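Long-range contact in protein kinase (Staphylococcus aureus subsp. aureus Mu50, PDB 3PY9), which is a membrane serine/threonine kinase whose extracellular PASTA region probably senses cell-wall muropeptides: residues Lys76-Ala88 with Ala110-Ala122. Numbering follows the deposited sequence.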
ATOM      1  N   LYS A  76     -11.682 -22.040 -11.078  1.00 49.60           N
ATOM      2  CA  LYS A  76     -11.312 -20.624 -11.123  1.00 49.32           C
ATOM      3  C   LYS A  76     -10.679 -20.215  -9.789  1.00 48.36           C
ATOM      4  O   LYS A  76     -11.290 -20.361  -8.724  1.00 48.17           O
ATOM      5  CB  LYS A  76     -12.549 -19.764 -11.424  1.00 49.84           C
ATOM      6  CG  LYS A  76     -12.592 -19.119 -12.833  1.00 51.87           C
ATOM      7  CD  LYS A  76     -12.049 -19.993 -14.000  1.00 55.18           C
ATOM      8  CE  LYS A  76     -13.004 -21.126 -14.470  1.00 56.87           C
ATOM      9  NZ  LYS A  76     -12.542 -22.506 -14.037  1.00 57.20           N
ATOM     10  N   MET A  77      -9.442 -19.734  -9.848  1.00 47.54           N
ATOM     11  CA  MET A  77      -8.781 -19.220  -8.651  1.00 46.29           C
ATOM     12  C   MET A  77      -9.572 -18.029  -8.098  1.00 46.07           C
ATOM     13  O   MET A  77      -9.819 -17.048  -8.821  1.00 46.31           O
ATOM     14  CB  MET A  77      -7.329 -18.827  -8.943  1.00 45.78           C
ATOM     15  CG  MET A  77      -6.542 -18.352  -7.707  1.00 44.25           C
ATOM     16  SD  MET A  77      -6.062 -19.698  -6.622  1.00 40.77           S
ATOM     17  CE  MET A  77      -5.540 -18.825  -5.139  1.00 41.65           C
ATOM     18  N   PRO A  78      -9.983 -18.120  -6.818  1.00 45.34           N
ATOM     19  CA  PRO A  78     -10.670 -17.024  -6.155  1.00 44.99           C
ATOM     20  C   PRO A  78      -9.705 -15.881  -5.793  1.00 44.95           C
ATOM     21  O   PRO A  78      -8.482 -16.084  -5.763  1.00 44.85           O
ATOM     22  CB  PRO A  78     -11.218 -17.678  -4.890  1.00 44.83           C
ATOM     23  CG  PRO A  78     -10.251 -18.780  -4.594  1.00 44.47           C
ATOM     24  CD  PRO A  78      -9.797 -19.283  -5.922  1.00 45.22           C
ATOM     25  N   ASN A  79     -10.262 -14.696  -5.544  1.00 44.83           N
ATOM     26  CA  ASN A  79      -9.488 -13.535  -5.095  1.00 44.92           C
ATOM     27  C   ASN A  79      -9.579 -13.503  -3.577  1.00 44.26           C
ATOM     28  O   ASN A  79     -10.678 -13.336  -3.012  1.00 44.16           O
ATOM     29  CB  ASN A  79     -10.042 -12.239  -5.712  1.00 45.24           C
ATOM     30  CG  ASN A  79      -9.154 -11.030  -5.459  1.00 46.62           C
ATOM     31  OD1 ASN A  79      -9.399 -10.260  -4.541  1.00 49.08           O
ATOM     32  ND2 ASN A  79      -8.125 -10.858  -6.276  1.00 48.63           N
ATOM     33  N   VAL A  80      -8.434 -13.721  -2.927  1.00 43.33           N
ATOM     34  CA  VAL A  80      -8.364 -13.852  -1.459  1.00 42.82           C
ATOM     35  C   VAL A  80      -7.486 -12.761  -0.828  1.00 42.39           C
ATOM     36  O   VAL A  80      -7.380 -12.657   0.391  1.00 42.51           O
ATOM     37  CB  VAL A  80      -7.904 -15.279  -0.999  1.00 42.65           C
ATOM     38  CG1 VAL A  80      -8.789 -16.377  -1.606  1.00 42.92           C
ATOM     39  CG2 VAL A  80      -6.447 -15.542  -1.364  1.00 43.39           C
ATOM     40  N   ILE A  81      -6.855 -11.962  -1.680  1.00 42.15           N
ATOM     41  CA  ILE A  81      -6.054 -10.818  -1.265  1.00 41.92           C
ATOM     42  C   ILE A  81      -6.847  -9.887  -0.346  1.00 41.75           C
ATOM     43  O   ILE A  81      -7.944  -9.452  -0.679  1.00 41.49           O
ATOM     44  CB  ILE A  81      -5.554 -10.045  -2.497  1.00 41.81           C
ATOM     45  CG1 ILE A  81      -4.456 -10.849  -3.203  1.00 41.74           C
ATOM     46  CG2 ILE A  81      -5.043  -8.672  -2.097  1.00 41.56           C
ATOM     47  CD1 ILE A  81      -4.240 -10.492  -4.658  1.00 42.80           C
ATOM     48  N   GLY A  82      -6.301  -9.606   0.827  1.00 41.90           N
ATOM     49  CA  GLY A  82      -6.958  -8.677   1.744  1.00 41.91           C
ATOM     50  C   GLY A  82      -7.897  -9.298   2.761  1.00 41.73           C
ATOM     51  O   GLY A  82      -8.306  -8.609   3.693  1.00 42.04           O
ATOM     52  N   LEU A  83      -8.234 -10.581   2.592  1.00 41.49           N
ATOM     53  CA  LEU A  83      -9.008 -11.345   3.591  1.00 41.27           C
ATOM     54  C   LEU A  83      -8.090 -11.846   4.692  1.00 40.96           C
ATOM     55  O   LEU A  83      -6.896 -12.042   4.438  1.00 41.18           O
ATOM     56  CB  LEU A  83      -9.678 -12.568   2.952  1.00 41.62           C
ATOM     57  CG  LEU A  83     -10.409 -12.425   1.612  1.00 42.99           C
ATOM     58  CD1 LEU A  83     -10.943 -13.779   1.170  1.00 42.72           C
ATOM     59  CD2 LEU A  83     -11.545 -11.362   1.685  1.00 44.87           C
ATOM     60  N   PRO A  84      -8.636 -12.085   5.913  1.00 40.78           N
ATOM     61  CA  PRO A  84      -7.866 -12.755   6.972  1.00 40.47           C
ATOM     62  C   PRO A  84      -7.482 -14.165   6.531  1.00 40.76           C
ATOM     63  O   PRO A  84      -8.206 -14.767   5.741  1.00 40.58           O
ATOM     64  CB  PRO A  84      -8.849 -12.848   8.142  1.00 40.39           C
ATOM     65  CG  PRO A  84      -9.930 -11.921   7.846  1.00 40.05           C
ATOM     66  CD  PRO A  84     -10.003 -11.756   6.357  1.00 40.32           C
ATOM     67  N   LYS A  85      -6.373 -14.679   7.068  1.00 40.93           N
ATOM     68  CA  LYS A  85      -5.791 -15.957   6.649  1.00 41.45           C
ATOM     69  C   LYS A  85      -6.785 -17.098   6.579  1.00 41.86           C
ATOM     70  O   LYS A  85      -6.821 -17.823   5.594  1.00 41.98           O
ATOM     71  CB  LYS A  85      -4.608 -16.357   7.550  1.00 41.14           C
ATOM     72  CG  LYS A  85      -3.883 -17.607   7.069  1.00 40.12           C
ATOM     73  CD  LYS A  85      -2.707 -17.996   7.931  1.00 41.75           C
ATOM     74  CE  LYS A  85      -3.125 -18.714   9.199  1.00 44.18           C
ATOM     75  NZ  LYS A  85      -1.956 -19.419   9.820  1.00 46.66           N
ATOM     76  N   GLU A  86      -7.574 -17.272   7.635  1.00 43.09           N
ATOM     77  CA  GLU A  86      -8.505 -18.403   7.707  1.00 44.02           C
ATOM     78  C   GLU A  86      -9.650 -18.309   6.698  1.00 43.77           C
ATOM     79  O   GLU A  86     -10.011 -19.321   6.101  1.00 43.44           O
ATOM     80  CB  GLU A  86      -9.009 -18.634   9.147  1.00 44.76           C
ATOM     81  CG  GLU A  86      -9.908 -17.545   9.738  1.00 48.00           C
ATOM     82  CD  GLU A  86     -11.295 -18.064  10.119  1.00 52.87           C
ATOM     83  OE1 GLU A  86     -11.370 -18.930  11.023  1.00 53.38           O
ATOM     84  OE2 GLU A  86     -12.305 -17.591   9.528  1.00 54.25           O
ATOM     85  N   GLU A  87     -10.195 -17.102   6.488  1.00 43.85           N
ATOM     86  CA  GLU A  87     -11.199 -16.883   5.425  1.00 44.14           C
ATOM     87  C   GLU A  87     -10.620 -17.282   4.055  1.00 43.99           C
ATOM     88  O   GLU A  87     -11.262 -17.986   3.274  1.00 43.16           O
ATOM     89  CB  GLU A  87     -11.718 -15.431   5.415  1.00 44.24           C
ATOM     90  CG  GLU A  87     -12.917 -15.145   4.451  1.00 43.90           C
ATOM     91  CD  GLU A  87     -13.367 -13.665   4.443  1.00 44.41           C
ATOM     92  OE1 GLU A  87     -12.815 -12.851   5.203  1.00 44.61           O
ATOM     93  OE2 GLU A  87     -14.296 -13.301   3.692  1.00 45.02           O
ATOM     94  N   ALA A  88      -9.388 -16.845   3.802  1.00 44.34           N
ATOM     95  CA  ALA A  88      -8.668 -17.143   2.566  1.00 44.45           C
ATOM     96  C   ALA A  88      -8.560 -18.652   2.282  1.00 44.81           C
ATOM     97  O   ALA A  88      -8.763 -19.092   1.149  1.00 43.88           O
ATOM     98  CB  ALA A  88      -7.291 -16.527   2.629  1.00 43.98           C
ATOM     99  N   ALA A 110      -1.942  -4.762   3.334  1.00 30.64           N
ATOM    100  CA  ALA A 110      -2.844  -5.604   4.122  1.00 30.32           C
ATOM    101  C   ALA A 110      -2.390  -5.638   5.569  1.00 30.87           C
ATOM    102  O   ALA A 110      -1.190  -5.685   5.827  1.00 31.77           O
ATOM    103  CB  ALA A 110      -2.919  -7.008   3.537  1.00 29.70           C
ATOM    104  N   PRO A 111      -3.337  -5.614   6.531  1.00 31.27           N
ATOM    105  CA  PRO A 111      -2.893  -5.600   7.930  1.00 31.43           C
ATOM    106  C   PRO A 111      -2.362  -6.969   8.399  1.00 31.54           C
ATOM    107  O   PRO A 111      -2.566  -7.991   7.713  1.00 31.65           O
ATOM    108  CB  PRO A 111      -4.169  -5.188   8.706  1.00 31.84           C
ATOM    109  CG  PRO A 111      -5.222  -4.820   7.636  1.00 30.75           C
ATOM    110  CD  PRO A 111      -4.810  -5.603   6.426  1.00 31.24           C
ATOM    111  N   LYS A 112      -1.669  -6.983   9.538  1.00 31.62           N
ATOM    112  CA  LYS A 112      -1.133  -8.217  10.099  1.00 32.03           C
ATOM    113  C   LYS A 112      -2.201  -9.313  10.129  1.00 32.05           C
ATOM    114  O   LYS A 112      -3.327  -9.062  10.576  1.00 32.51           O
ATOM    115  CB  LYS A 112      -0.587  -8.007  11.519  1.00 32.21           C
ATOM    116  CG  LYS A 112       0.083  -9.259  12.059  1.00 32.90           C
ATOM    117  CD  LYS A 112       0.615  -9.094  13.455  1.00 37.22           C
ATOM    118  CE  LYS A 112       1.413 -10.336  13.832  1.00 39.50           C
ATOM    119  NZ  LYS A 112       2.647  -9.951  14.597  1.00 42.65           N
ATOM    120  N   GLY A 113      -1.846 -10.498   9.635  1.00 31.75           N
ATOM    121  CA  GLY A 113      -2.767 -11.647   9.580  1.00 32.00           C
ATOM    122  C   GLY A 113      -3.623 -11.755   8.318  1.00 32.40           C
ATOM    123  O   GLY A 113      -4.397 -12.711   8.167  1.00 32.37           O
ATOM    124  N   TYR A 114      -3.498 -10.777   7.416  1.00 32.14           N
ATOM    125  CA  TYR A 114      -4.284 -10.751   6.173  1.00 31.89           C
ATOM    126  C   TYR A 114      -3.397 -11.007   4.960  1.00 32.62           C
ATOM    127  O   TYR A 114      -2.234 -10.607   4.928  1.00 33.51           O
ATOM    128  CB  TYR A 114      -5.037  -9.426   6.009  1.00 31.05           C
ATOM    129  CG  TYR A 114      -6.130  -9.187   7.034  1.00 30.02           C
ATOM    130  CD1 TYR A 114      -5.841  -9.132   8.392  1.00 29.93           C
ATOM    131  CD2 TYR A 114      -7.456  -9.020   6.645  1.00 29.85           C
ATOM    132  CE1 TYR A 114      -6.844  -8.937   9.337  1.00 30.50           C
ATOM    133  CE2 TYR A 114      -8.465  -8.807   7.592  1.00 29.32           C
ATOM    134  CZ  TYR A 114      -8.140  -8.768   8.928  1.00 29.44           C
ATOM    135  OH  TYR A 114      -9.101  -8.550   9.871  1.00 31.37           O
ATOM    136  N   ILE A 115      -3.959 -11.689   3.965  1.00 33.04           N
ATOM    137  CA  ILE A 115      -3.247 -12.066   2.748  1.00 32.52           C
ATOM    138  C   ILE A 115      -2.854 -10.863   1.874  1.00 33.45           C
ATOM    139  O   ILE A 115      -3.715 -10.116   1.415  1.00 33.55           O
ATOM    140  CB  ILE A 115      -4.086 -13.068   1.943  1.00 31.50           C
ATOM    141  CG1 ILE A 115      -4.481 -14.235   2.834  1.00 28.40           C
ATOM    142  CG2 ILE A 115      -3.321 -13.555   0.699  1.00 31.65           C
ATOM    143  CD1 ILE A 115      -3.355 -14.824   3.627  1.00 22.85           C
ATOM    144  N   ALA A 116      -1.553 -10.691   1.662  1.00 34.61           N
ATOM    145  CA  ALA A 116      -1.017  -9.598   0.847  1.00 35.88           C
ATOM    146  C   ALA A 116      -0.889  -9.936  -0.644  1.00 37.06           C
ATOM    147  O   ALA A 116      -0.834  -9.024  -1.479  1.00 38.00           O
ATOM    148  CB  ALA A 116       0.334  -9.151   1.387  1.00 35.40           C
ATOM    149  N   ASN A 117      -0.826 -11.231  -0.972  1.00 37.21           N
ATOM    150  CA  ASN A 117      -0.515 -11.686  -2.328  1.00 37.69           C
ATOM    151  C   ASN A 117      -0.901 -13.164  -2.503  1.00 37.83           C
ATOM    152  O   ASN A 117      -0.866 -13.964  -1.545  1.00 36.53           O
ATOM    153  CB  ASN A 117       0.984 -11.458  -2.636  1.00 38.25           C
ATOM    154  CG  ASN A 117       1.356 -11.663  -4.129  1.00 40.64           C
ATOM    155  OD1 ASN A 117       1.146 -10.781  -4.971  1.00 43.46           O
ATOM    156  ND2 ASN A 117       1.940 -12.821  -4.444  1.00 40.96           N
ATOM    157  N   GLN A 118      -1.290 -13.480  -3.740  1.00 38.47           N
ATOM    158  CA  GLN A 118      -1.574 -14.822  -4.243  1.00 39.20           C
ATOM    159  C   GLN A 118      -0.575 -15.224  -5.307  1.00 39.74           C
ATOM    160  O   GLN A 118      -0.311 -14.467  -6.259  1.00 39.93           O
ATOM    161  CB  GLN A 118      -2.898 -14.820  -4.978  1.00 39.38           C
ATOM    162  CG  GLN A 118      -4.075 -15.106  -4.174  1.00 40.37           C
ATOM    163  CD  GLN A 118      -5.302 -14.603  -4.872  1.00 41.68           C
ATOM    164  OE1 GLN A 118      -5.735 -15.153  -5.897  1.00 42.08           O
ATOM    165  NE2 GLN A 118      -5.869 -13.538  -4.338  1.00 41.68           N
ATOM    166  N   SER A 119      -0.067 -16.435  -5.146  1.00 40.30           N
ATOM    167  CA  SER A 119       0.708 -17.173  -6.139  1.00 41.03           C
ATOM    168  C   SER A 119       0.033 -17.167  -7.502  1.00 41.22           C
ATOM    169  O   SER A 119       0.673 -16.930  -8.513  1.00 41.39           O
ATOM    170  CB  SER A 119       0.762 -18.637  -5.679  1.00 40.70           C
ATOM    171  OG  SER A 119       2.033 -19.189  -5.840  1.00 42.54           O
ATOM    172  N   VAL A 120      -1.262 -17.474  -7.511  1.00 41.92           N
ATOM    173  CA  VAL A 120      -2.010 -17.732  -8.742  1.00 42.98           C
ATOM    174  C   VAL A 120      -3.052 -16.625  -8.909  1.00 43.61           C
ATOM    175  O   VAL A 120      -3.862 -16.402  -8.015  1.00 44.00           O
ATOM    176  CB  VAL A 120      -2.684 -19.146  -8.686  1.00 42.95           C
ATOM    177  CG1 VAL A 120      -3.574 -19.400  -9.904  1.00 42.49           C
ATOM    178  CG2 VAL A 120      -1.624 -20.252  -8.542  1.00 42.05           C
ATOM    179  N   THR A 121      -3.031 -15.915 -10.033  1.00 44.63           N
ATOM    180  CA  THR A 121      -3.836 -14.690 -10.127  1.00 45.40           C
ATOM    181  C   THR A 121      -5.319 -14.985 -10.261  1.00 45.54           C
ATOM    182  O   THR A 121      -5.705 -15.974 -10.867  1.00 45.98           O
ATOM    183  CB  THR A 121      -3.326 -13.696 -11.194  1.00 45.93           C
ATOM    184  OG1 THR A 121      -3.554 -14.218 -12.506  1.00 46.06           O
ATOM    185  CG2 THR A 121      -1.813 -13.415 -10.993  1.00 47.17           C
ATOM    186  N   ALA A 122      -6.139 -14.121  -9.670  1.00 45.89           N
ATOM    187  CA  ALA A 122      -7.564 -14.373  -9.466  1.00 45.71           C
ATOM    188  C   ALA A 122      -8.317 -14.760 -10.741  1.00 45.57           C
ATOM    189  O   ALA A 122      -7.956 -14.324 -11.829  1.00 45.99           O
ATOM    190  CB  ALA A 122      -8.212 -13.168  -8.799  1.00 45.43           C
TER
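The loop 77-84 and the start of helix 85-93 run antiparallel to 110-122 in this PASTA domain, lining the side of strand 115-118 away from its sheet partner 133-138. Three backbone hydrogen bonds join them: G82 N to I115 O (2.7 Å), I115 N to L83 O, and K85 N to G113 O. The type II turn V80-L83, with G82 at positive phi, presents the first two of these groups; the third gives the first turn of the helix, just after N-cap P84, a carbonyl from the opposite loop. Y114 lies alongside P84, whose CB sits over the ring face 4.2 Å from its centroid, while G82 O approaches the ring edge at CD2. On the inner side, I115 turns CG1 away from its carbonyl carbon (chi1 -53°) and meets A88 CB at 3.6 Å, joining strand 115-118 to helix 85-93; its CG2 meets the loop at V80 CG2 (4.2 Å). Farther along, Q118 projects between M77 and I81, its terminal amide against the backbone of P78 and V80. M77 also touches L92 and I133; its chi1 (-177°) puts CG 3.8 Å from V120 CG1, and the bend at chi2 turns SD toward V120 and CE toward Q118.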